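PDB 3CJL: domain of unknown function from Pectobacterium atrosepticum SCRI1043, which is of unknown function but belongs to the DUF3861 family and assembles as two copies that share a continuous beta-sheet. Local coordinates for residues N4-T9 against H27-K32; F22-H27 against L55-E60. One frame throughout, in Å; residues are numbered along the deposited sequence.

Contact 1 (N4-T9 against H27-K32)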
ATOM      1  N   ASN A   4       8.610 -11.304   7.546  1.00 31.65           N
ATOM      2  CA  ASN A   4       7.514 -11.436   8.493  1.00 32.01           C
ATOM      3  C   ASN A   4       6.262 -11.723   7.670  1.00 31.05           C
ATOM      4  O   ASN A   4       5.978 -11.009   6.711  1.00 29.99           O
ATOM      5  CB  ASN A   4       7.333 -10.143   9.292  1.00 33.90           C
ATOM      6  CG  ASN A   4       8.574  -9.763  10.102  1.00 36.90           C
ATOM      7  OD1 ASN A   4       9.446  -9.028   9.645  1.00 41.73           O
ATOM      8  ND2 ASN A   4       8.628 -10.232  11.313  1.00 36.19           N
ATOM      9  N   ILE A   5       5.509 -12.754   8.059  1.00 30.88           N
ATOM     10  CA  ILE A   5       4.344 -13.226   7.311  1.00 29.42           C
ATOM     11  C   ILE A   5       3.062 -12.675   7.917  1.00 29.14           C
ATOM     12  O   ILE A   5       2.840 -12.752   9.121  1.00 26.96           O
ATOM     13  CB  ILE A   5       4.290 -14.776   7.267  1.00 29.94           C
ATOM     14  CG1 ILE A   5       5.613 -15.349   6.720  1.00 31.48           C
ATOM     15  CG2 ILE A   5       3.157 -15.234   6.388  1.00 30.00           C
ATOM     16  CD1 ILE A   5       5.741 -16.867   6.932  1.00 31.10           C
ATOM     17  N   TYR A   6       2.223 -12.097   7.061  1.00 30.31           N
ATOM     18  CA  TYR A   6       0.963 -11.505   7.474  1.00 29.40           C
ATOM     19  C   TYR A   6      -0.125 -12.070   6.615  1.00 30.69           C
ATOM     20  O   TYR A   6       0.154 -12.500   5.498  1.00 29.02           O
ATOM     21  CB  TYR A   6       0.977  -9.965   7.311  1.00 30.70           C
ATOM     22  CG  TYR A   6       2.096  -9.293   8.061  1.00 29.49           C
ATOM     23  CD1 TYR A   6       1.933  -8.891   9.375  1.00 31.52           C
ATOM     24  CD2 TYR A   6       3.336  -9.077   7.456  1.00 32.51           C
ATOM     25  CE1 TYR A   6       2.980  -8.299  10.082  1.00 32.18           C
ATOM     26  CE2 TYR A   6       4.399  -8.488   8.161  1.00 33.02           C
ATOM     27  CZ  TYR A   6       4.208  -8.102   9.467  1.00 34.40           C
ATOM     28  OH  TYR A   6       5.239  -7.514  10.162  1.00 31.53           O
ATOM     29  N   GLN A   7      -1.346 -12.110   7.159  1.00 29.93           N
ATOM     30  CA  GLN A   7      -2.536 -12.312   6.350  1.00 31.00           C
ATOM     31  C   GLN A   7      -3.204 -10.944   6.217  1.00 29.54           C
ATOM     32  O   GLN A   7      -3.453 -10.273   7.217  1.00 26.10           O
ATOM     33  CB  GLN A   7      -3.522 -13.291   6.975  1.00 32.24           C
ATOM     34  CG  GLN A   7      -4.649 -13.732   6.005  1.00 33.38           C
ATOM     35  CD  GLN A   7      -4.169 -14.686   4.920  1.00 38.88           C
ATOM     36  OE1 GLN A   7      -3.084 -15.255   5.010  1.00 36.32           O
ATOM     37  NE2 GLN A   7      -4.983 -14.863   3.888  1.00 31.34           N
ATOM     38  N   ILE A   8      -3.498 -10.548   4.981  1.00 29.90           N
ATOM     39  CA  ILE A   8      -4.165  -9.286   4.705  1.00 30.98           C
ATOM     40  C   ILE A   8      -5.580  -9.579   4.206  1.00 29.24           C
ATOM     41  O   ILE A   8      -5.765 -10.304   3.225  1.00 27.66           O
ATOM     42  CB  ILE A   8      -3.435  -8.459   3.613  1.00 33.26           C
ATOM     43  CG1 ILE A   8      -1.917  -8.390   3.849  1.00 33.29           C
ATOM     44  CG2 ILE A   8      -4.081  -7.070   3.467  1.00 30.56           C
ATOM     45  CD1 ILE A   8      -1.517  -7.908   5.177  1.00 35.25           C
ATOM     46  N   THR A   9      -6.572  -8.974   4.846  1.00 28.38           N
ATOM     47  CA  THR A   9      -7.963  -9.158   4.469  1.00 28.14           C
ATOM     48  C   THR A   9      -8.588  -7.793   4.214  1.00 29.55           C
ATOM     49  O   THR A   9      -8.403  -6.883   5.019  1.00 29.54           O
ATOM     50  CB  THR A   9      -8.732  -9.902   5.595  1.00 28.57           C
ATOM     51  OG1 THR A   9      -8.022 -11.096   5.927  1.00 31.76           O
ATOM     52  CG2 THR A   9     -10.200 -10.239   5.190  1.00 27.93           C
ATOM     53  N   HIS A  27       9.734  -7.638   4.656  1.00 35.29           N
ATOM     54  CA  HIS A  27      11.066  -7.715   5.252  1.00 34.90           C
ATOM     55  C   HIS A  27      11.358  -6.655   6.303  1.00 36.47           C
ATOM     56  O   HIS A  27      12.508  -6.317   6.556  1.00 37.84           O
ATOM     57  CB  HIS A  27      12.087  -7.735   4.145  1.00 33.97           C
ATOM     58  CG  HIS A  27      11.996  -8.973   3.346  1.00 37.14           C
ATOM     59  ND1 HIS A  27      12.447 -10.177   3.835  1.00 43.58           N
ATOM     60  CD2 HIS A  27      11.411  -9.236   2.159  1.00 39.08           C
ATOM     61  CE1 HIS A  27      12.193 -11.118   2.952  1.00 38.86           C
ATOM     62  NE2 HIS A  27      11.572 -10.574   1.923  1.00 40.90           N
ATOM     63  N   ASP A  28      10.294  -6.141   6.904  1.00 39.16           N
ATOM     64  CA  ASP A  28      10.347  -5.317   8.093  1.00 40.83           C
ATOM     65  C   ASP A  28       9.272  -5.834   9.041  1.00 40.24           C
ATOM     66  O   ASP A  28       8.323  -6.487   8.607  1.00 41.43           O
ATOM     67  CB  ASP A  28      10.055  -3.868   7.740  1.00 42.97           C
ATOM     68  CG  ASP A  28      11.192  -3.206   6.980  1.00 50.47           C
ATOM     69  OD1 ASP A  28      12.277  -3.046   7.576  1.00 59.60           O
ATOM     70  OD2 ASP A  28      10.986  -2.831   5.799  1.00 60.07           O
ATOM     71  N   ASP A  29       9.451  -5.566  10.329  1.00 37.61           N
ATOM     72  CA  ASP A  29       8.458  -5.852  11.343  1.00 37.04           C
ATOM     73  C   ASP A  29       7.477  -4.691  11.256  1.00 35.47           C
ATOM     74  O   ASP A  29       7.752  -3.622  11.777  1.00 35.65           O
ATOM     75  CB  ASP A  29       9.133  -5.929  12.723  1.00 37.56           C
ATOM     76  CG  ASP A  29       8.163  -6.230  13.839  1.00 37.42           C
ATOM     77  OD1 ASP A  29       6.954  -5.985  13.680  1.00 42.28           O
ATOM     78  OD2 ASP A  29       8.619  -6.694  14.908  1.00 43.29           O
ATOM     79  N   LEU A  30       6.339  -4.913  10.591  1.00 34.68           N
ATOM     80  CA  LEU A  30       5.351  -3.862  10.329  1.00 35.09           C
ATOM     81  C   LEU A  30       4.786  -3.224  11.601  1.00 34.26           C
ATOM     82  O   LEU A  30       4.714  -2.003  11.704  1.00 33.50           O
ATOM     83  CB  LEU A  30       4.211  -4.405   9.456  1.00 35.03           C
ATOM     84  CG  LEU A  30       3.044  -3.479   9.102  1.00 37.36           C
ATOM     85  CD1 LEU A  30       3.520  -2.224   8.362  1.00 35.43           C
ATOM     86  CD2 LEU A  30       2.027  -4.262   8.257  1.00 34.55           C
ATOM     87  N   PHE A  31       4.408  -4.051  12.565  1.00 34.75           N
ATOM     88  CA  PHE A  31       3.879  -3.559  13.836  1.00 36.14           C
ATOM     89  C   PHE A  31       4.920  -2.756  14.616  1.00 36.82           C
ATOM     90  O   PHE A  31       4.563  -1.769  15.238  1.00 38.71           O
ATOM     91  CB  PHE A  31       3.288  -4.700  14.667  1.00 37.22           C
ATOM     92  CG  PHE A  31       1.987  -5.229  14.116  1.00 37.03           C
ATOM     93  CD1 PHE A  31       1.969  -6.120  13.058  1.00 42.41           C
ATOM     94  CD2 PHE A  31       0.777  -4.822  14.650  1.00 42.68           C
ATOM     95  CE1 PHE A  31       0.760  -6.591  12.531  1.00 41.57           C
ATOM     96  CE2 PHE A  31      -0.417  -5.304  14.138  1.00 43.35           C
ATOM     97  CZ  PHE A  31      -0.415  -6.194  13.074  1.00 36.50           C
ATOM     98  N   LYS A  32       6.196  -3.142  14.555  1.00 37.49           N
ATOM     99  CA  LYS A  32       7.267  -2.353  15.203  1.00 40.29           C
ATOM    100  C   LYS A  32       7.486  -1.012  14.468  1.00 40.18           C
ATOM    101  O   LYS A  32       7.670   0.021  15.105  1.00 39.74           O
ATOM    102  CB  LYS A  32       8.567  -3.155  15.296  1.00 39.30           C
ATOM    103  CG  LYS A  32       9.553  -2.629  16.318  1.00 43.24           C
ATOM    104  CD  LYS A  32      10.802  -3.516  16.402  1.00 44.29           C
ATOM    105  CE  LYS A  32      11.431  -3.505  17.801  1.00 52.33           C
ATOM    106  NZ  LYS A  32      11.876  -2.155  18.269  1.00 56.26           N
TER
HETATM  107  O   HOH W   1       5.057  -7.403  12.627  1.00 38.79           O
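Strand 4-9 meets the start of helix 30-37 in a contact centred on Tyr-6, which touches Leu-30 and Phe-31. The ring of Tyr-6 reaches across with its hydroxyl leading, and OH accepts a hydrogen bond from the backbone N of Leu-30 at 2.9 Å, with an N-H...O angle of 156°. A water lies in the plane of the ring at its hydroxyl edge: it accepts from Tyr-6 OH and donates to Asp-29 OD1 at 2.6 Å. The hydroxyl thus both accepts from the helix start and, through the water, donates toward its cap. Asp-29 is the N-cap, its OD1 taking the N-H of Lys-32 at 3.1 Å from well above the carboxylate plane. With CG of Tyr-6 anti to its carbonyl carbon (chi1 -57°), the ring is carried toward the helix, where its CZ lies 3.7 Å from Leu-30 CB. Tyr-6 CE1 also meets the edge of the Phe-31 ring at CE1, 3.7 Å away, the two side chains running past each other in opposite directions. Residues 6-9 of the same strand also pair antiparallel with a strand of the second subunit. The whole is an N-capped helix start linked to a beta-strand through a tyrosine hydroxyl and a bridging water.

Contact 2 (F22-H27 against L55-E60); sequences FEFSLH and LKLFGE. With EDO (1,2-ethanediol), chain C.
Phe-24 and Leu-57 meet at the close-packed heart of a strand-on-helix contact, in which strand 22-26 crosses helix 55-60 at 86°, their axes 9.0 Å apart. Leu-57 presses its CD2 against Phe-24 CD2 at 3.4 Å, approaching the ring obliquely. Farther round the same ring, Phe-24 CZ lies 3.5 Å from CG of Glu-60, and the aliphatic part of the glutamate serves as hydrocarbon packing. Leu-26 adds to the packing: its CD2 lies 3.8 Å from Glu-60 CB and also rests against the backbone oxygen Lys-56 O, already engaged by Glu-60 N within the helix. Toward the end of the strand, at Ser-25 and His-27, the contact turns polar and looser, with His-27 exposed. Glu-60 starts out extended, CG anti to its backbone N (chi1 179°), then bends at chi2, which carries the carboxylate past Ser-25 toward His-27. There Glu-60 OE1 lies 3.4 Å from His-27 CD2 at the edge of the imidazole, the ring and carboxylate planes 50° apart. His-27 ND1 bonds instead to the carbonyl of Gly-1. Partly exposed Lys-56 leads away, its NZ also bonding ethanediol O2, probably from the crystallisation liquor. The chemistry implies adhesion by apolar packing, the Glu-60 chain included, while polar ends find partners outside the two segments, Gln-64 for Glu-60 OE2 and Asp-28, in a salt bridge, for Lys-56.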
ATOM      1  N   PHE A  22      -5.288 -12.575   1.454  1.00 32.15           N
ATOM      2  CA  PHE A  22      -4.052 -13.130   0.927  1.00 32.45           C
ATOM      3  C   PHE A  22      -2.924 -13.068   1.940  1.00 31.59           C
ATOM      4  O   PHE A  22      -2.927 -12.232   2.841  1.00 31.23           O
ATOM      5  CB  PHE A  22      -3.654 -12.424  -0.383  1.00 33.33           C
ATOM      6  CG  PHE A  22      -3.380 -10.962  -0.234  1.00 33.15           C
ATOM      7  CD1 PHE A  22      -4.416 -10.054  -0.220  1.00 32.90           C
ATOM      8  CD2 PHE A  22      -2.076 -10.487  -0.120  1.00 33.98           C
ATOM      9  CE1 PHE A  22      -4.174  -8.690  -0.094  1.00 35.53           C
ATOM     10  CE2 PHE A  22      -1.839  -9.140   0.005  1.00 37.18           C
ATOM     11  CZ  PHE A  22      -2.902  -8.239   0.020  1.00 32.80           C
ATOM     12  N   GLU A  23      -1.988 -13.995   1.807  1.00 31.54           N
ATOM     13  CA  GLU A  23      -0.817 -14.019   2.662  1.00 34.14           C
ATOM     14  C   GLU A  23       0.231 -13.136   2.021  1.00 33.18           C
ATOM     15  O   GLU A  23       0.366 -13.101   0.799  1.00 31.78           O
ATOM     16  CB  GLU A  23      -0.248 -15.404   2.814  1.00 34.13           C
ATOM     17  CG  GLU A  23       1.024 -15.439   3.646  1.00 37.43           C
ATOM     18  CD  GLU A  23       1.532 -16.837   3.817  1.00 37.13           C
ATOM     19  OE1 GLU A  23       0.969 -17.550   4.649  1.00 39.64           O
ATOM     20  OE2 GLU A  23       2.486 -17.215   3.120  1.00 42.48           O
ATOM     21  N   PHE A  24       0.963 -12.415   2.849  1.00 32.78           N
ATOM     22  CA  PHE A  24       2.019 -11.584   2.334  1.00 35.36           C
ATOM     23  C   PHE A  24       3.170 -11.436   3.302  1.00 33.46           C
ATOM     24  O   PHE A  24       2.971 -11.344   4.498  1.00 33.76           O
ATOM     25  CB  PHE A  24       1.458 -10.236   1.911  1.00 38.80           C
ATOM     26  CG  PHE A  24       2.339  -9.523   0.958  1.00 42.61           C
ATOM     27  CD1 PHE A  24       2.615 -10.092  -0.296  1.00 43.59           C
ATOM     28  CD2 PHE A  24       2.907  -8.302   1.301  1.00 39.93           C
ATOM     29  CE1 PHE A  24       3.476  -9.448  -1.196  1.00 44.20           C
ATOM     30  CE2 PHE A  24       3.741  -7.646   0.409  1.00 44.74           C
ATOM     31  CZ  PHE A  24       4.031  -8.227  -0.842  1.00 44.55           C
ATOM     32  N   SER A  25       4.380 -11.449   2.760  1.00 31.93           N
ATOM     33  CA  SER A  25       5.593 -11.382   3.554  1.00 34.77           C
ATOM     34  C   SER A  25       6.251 -10.013   3.361  1.00 34.30           C
ATOM     35  O   SER A  25       6.349  -9.565   2.239  1.00 33.67           O
ATOM     36  CB  SER A  25       6.540 -12.503   3.113  1.00 34.05           C
ATOM     37  OG  SER A  25       7.742 -12.473   3.856  1.00 43.66           O
ATOM     38  N   LEU A  26       6.650  -9.359   4.456  1.00 33.90           N
ATOM     39  CA  LEU A  26       7.387  -8.094   4.412  1.00 35.58           C
ATOM     40  C   LEU A  26       8.699  -8.321   5.119  1.00 35.19           C
ATOM     41  O   LEU A  26       8.758  -9.054   6.099  1.00 34.76           O
ATOM     42  CB  LEU A  26       6.651  -6.950   5.131  1.00 35.85           C
ATOM     43  CG  LEU A  26       5.238  -6.576   4.673  1.00 42.78           C
ATOM     44  CD1 LEU A  26       4.632  -5.575   5.645  1.00 41.67           C
ATOM     45  CD2 LEU A  26       5.216  -6.037   3.236  1.00 43.62           C
ATOM     46  N   HIS A  27       9.734  -7.638   4.656  1.00 35.29           N
ATOM     47  CA  HIS A  27      11.066  -7.715   5.252  1.00 34.90           C
ATOM     48  C   HIS A  27      11.358  -6.655   6.303  1.00 36.47           C
ATOM     49  O   HIS A  27      12.508  -6.317   6.556  1.00 37.84           O
ATOM     50  CB  HIS A  27      12.087  -7.735   4.145  1.00 33.97           C
ATOM     51  CG  HIS A  27      11.996  -8.973   3.346  1.00 37.14           C
ATOM     52  ND1 HIS A  27      12.447 -10.177   3.835  1.00 43.58           N
ATOM     53  CD2 HIS A  27      11.411  -9.236   2.159  1.00 39.08           C
ATOM     54  CE1 HIS A  27      12.193 -11.118   2.952  1.00 38.86           C
ATOM     55  NE2 HIS A  27      11.572 -10.574   1.923  1.00 40.90           N
ATOM     56  N   LEU A  55       2.267   1.697   1.683  1.00 33.10           N
ATOM     57  CA  LEU A  55       3.654   1.826   1.204  1.00 34.78           C
ATOM     58  C   LEU A  55       4.513   0.532   1.314  1.00 34.90           C
ATOM     59  O   LEU A  55       5.264   0.200   0.398  1.00 34.25           O
ATOM     60  CB  LEU A  55       4.328   2.941   1.995  1.00 33.98           C
ATOM     61  CG  LEU A  55       5.741   3.371   1.646  1.00 37.82           C
ATOM     62  CD1 LEU A  55       5.750   3.960   0.261  1.00 43.47           C
ATOM     63  CD2 LEU A  55       6.211   4.372   2.689  1.00 36.72           C
ATOM     64  N   LYS A  56       4.437  -0.154   2.457  1.00 36.12           N
ATOM     65  CA  LYS A  56       5.147  -1.415   2.652  1.00 35.94           C
ATOM     66  C   LYS A  56       4.591  -2.529   1.754  1.00 35.94           C
ATOM     67  O   LYS A  56       5.351  -3.332   1.243  1.00 39.82           O
ATOM     68  CB  LYS A  56       5.117  -1.876   4.114  1.00 37.83           C
ATOM     69  CG  LYS A  56       5.685  -0.926   5.165  1.00 37.80           C
ATOM     70  CD  LYS A  56       6.999  -0.237   4.815  1.00 46.16           C
ATOM     71  CE  LYS A  56       8.167  -1.143   4.857  1.00 47.14           C
ATOM     72  NZ  LYS A  56       9.433  -0.314   4.683  1.00 51.37           N
ATOM     73  N   LEU A  57       3.276  -2.575   1.556  1.00 36.58           N
ATOM     74  CA  LEU A  57       2.676  -3.554   0.647  1.00 35.92           C
ATOM     75  C   LEU A  57       3.134  -3.330  -0.781  1.00 34.99           C
ATOM     76  O   LEU A  57       3.666  -4.242  -1.379  1.00 35.80           O
ATOM     77  CB  LEU A  57       1.143  -3.535   0.701  1.00 35.75           C
ATOM     78  CG  LEU A  57       0.487  -4.189   1.919  1.00 43.05           C
ATOM     79  CD1 LEU A  57      -1.026  -3.932   1.901  1.00 32.91           C
ATOM     80  CD2 LEU A  57       0.810  -5.692   1.982  1.00 34.55           C
ATOM     81  N   PHE A  58       2.961  -2.125  -1.324  1.00 35.91           N
ATOM     82  CA  PHE A  58       3.332  -1.910  -2.730  1.00 37.39           C
ATOM     83  C   PHE A  58       4.848  -1.847  -2.935  1.00 35.90           C
ATOM     84  O   PHE A  58       5.331  -2.336  -3.942  1.00 36.77           O
ATOM     85  CB  PHE A  58       2.471  -0.811  -3.422  1.00 42.33           C
ATOM     86  CG  PHE A  58       3.118   0.534  -3.580  1.00 40.77           C
ATOM     87  CD1 PHE A  58       3.983   0.772  -4.638  1.00 47.06           C
ATOM     88  CD2 PHE A  58       2.743   1.607  -2.769  1.00 50.23           C
ATOM     89  CE1 PHE A  58       4.556   2.014  -4.823  1.00 48.69           C
ATOM     90  CE2 PHE A  58       3.293   2.876  -2.959  1.00 45.48           C
ATOM     91  CZ  PHE A  58       4.206   3.074  -3.984  1.00 50.89           C
ATOM     92  N   GLY A  59       5.589  -1.357  -1.940  1.00 34.68           N
ATOM     93  CA  GLY A  59       7.046  -1.304  -1.983  1.00 35.74           C
ATOM     94  C   GLY A  59       7.738  -2.657  -2.002  1.00 35.38           C
ATOM     95  O   GLY A  59       8.711  -2.844  -2.721  1.00 36.11           O
ATOM     96  N   GLU A  60       7.237  -3.583  -1.198  1.00 34.50           N
ATOM     97  CA  GLU A  60       7.673  -4.980  -1.220  1.00 34.88           C
ATOM     98  C   GLU A  60       7.469  -5.643  -2.597  1.00 33.15           C
ATOM     99  O   GLU A  60       8.357  -6.340  -3.081  1.00 35.55           O
ATOM    100  CB  GLU A  60       6.929  -5.758  -0.135  1.00 35.29           C
ATOM    101  CG  GLU A  60       7.244  -7.235  -0.043  1.00 39.60           C
ATOM    102  CD  GLU A  60       8.726  -7.528   0.170  1.00 45.50           C
ATOM    103  OE1 GLU A  60       9.391  -6.801   0.950  1.00 46.37           O
ATOM    104  OE2 GLU A  60       9.214  -8.500  -0.454  1.00 48.48           O
TER
HETATM  105  C1  EDO C  88      10.460   3.849   7.788  1.00 62.28           C
HETATM  106  O1  EDO C  88       9.789   5.119   7.743  1.00 63.21           O
HETATM  107  C2  EDO C  88      10.259   3.102   6.469  1.00 61.25           C
HETATM  108  O2  EDO C  88      10.882   1.805   6.515  1.00 58.45           O

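How the contacts relate
From the N terminus, the chain runs through strand 4-12 and returns antiparallel as strand 19-26, and contact 1 closes the loop that holds this hairpin, bringing the start of helix 30-37 back to the first strand. Contact 2 then closes a longer loop, from the second strand through helix 30-37 to helix 45-64. Their segments alternate in sequence, so the two closures cross instead of nesting. His-27 belongs to both, and backbone pairing couples them directly: Asn-4 N lies 2.7 Å from Leu-26 O. Together they fasten one hairpin to two successive helices, and both border the second subunit.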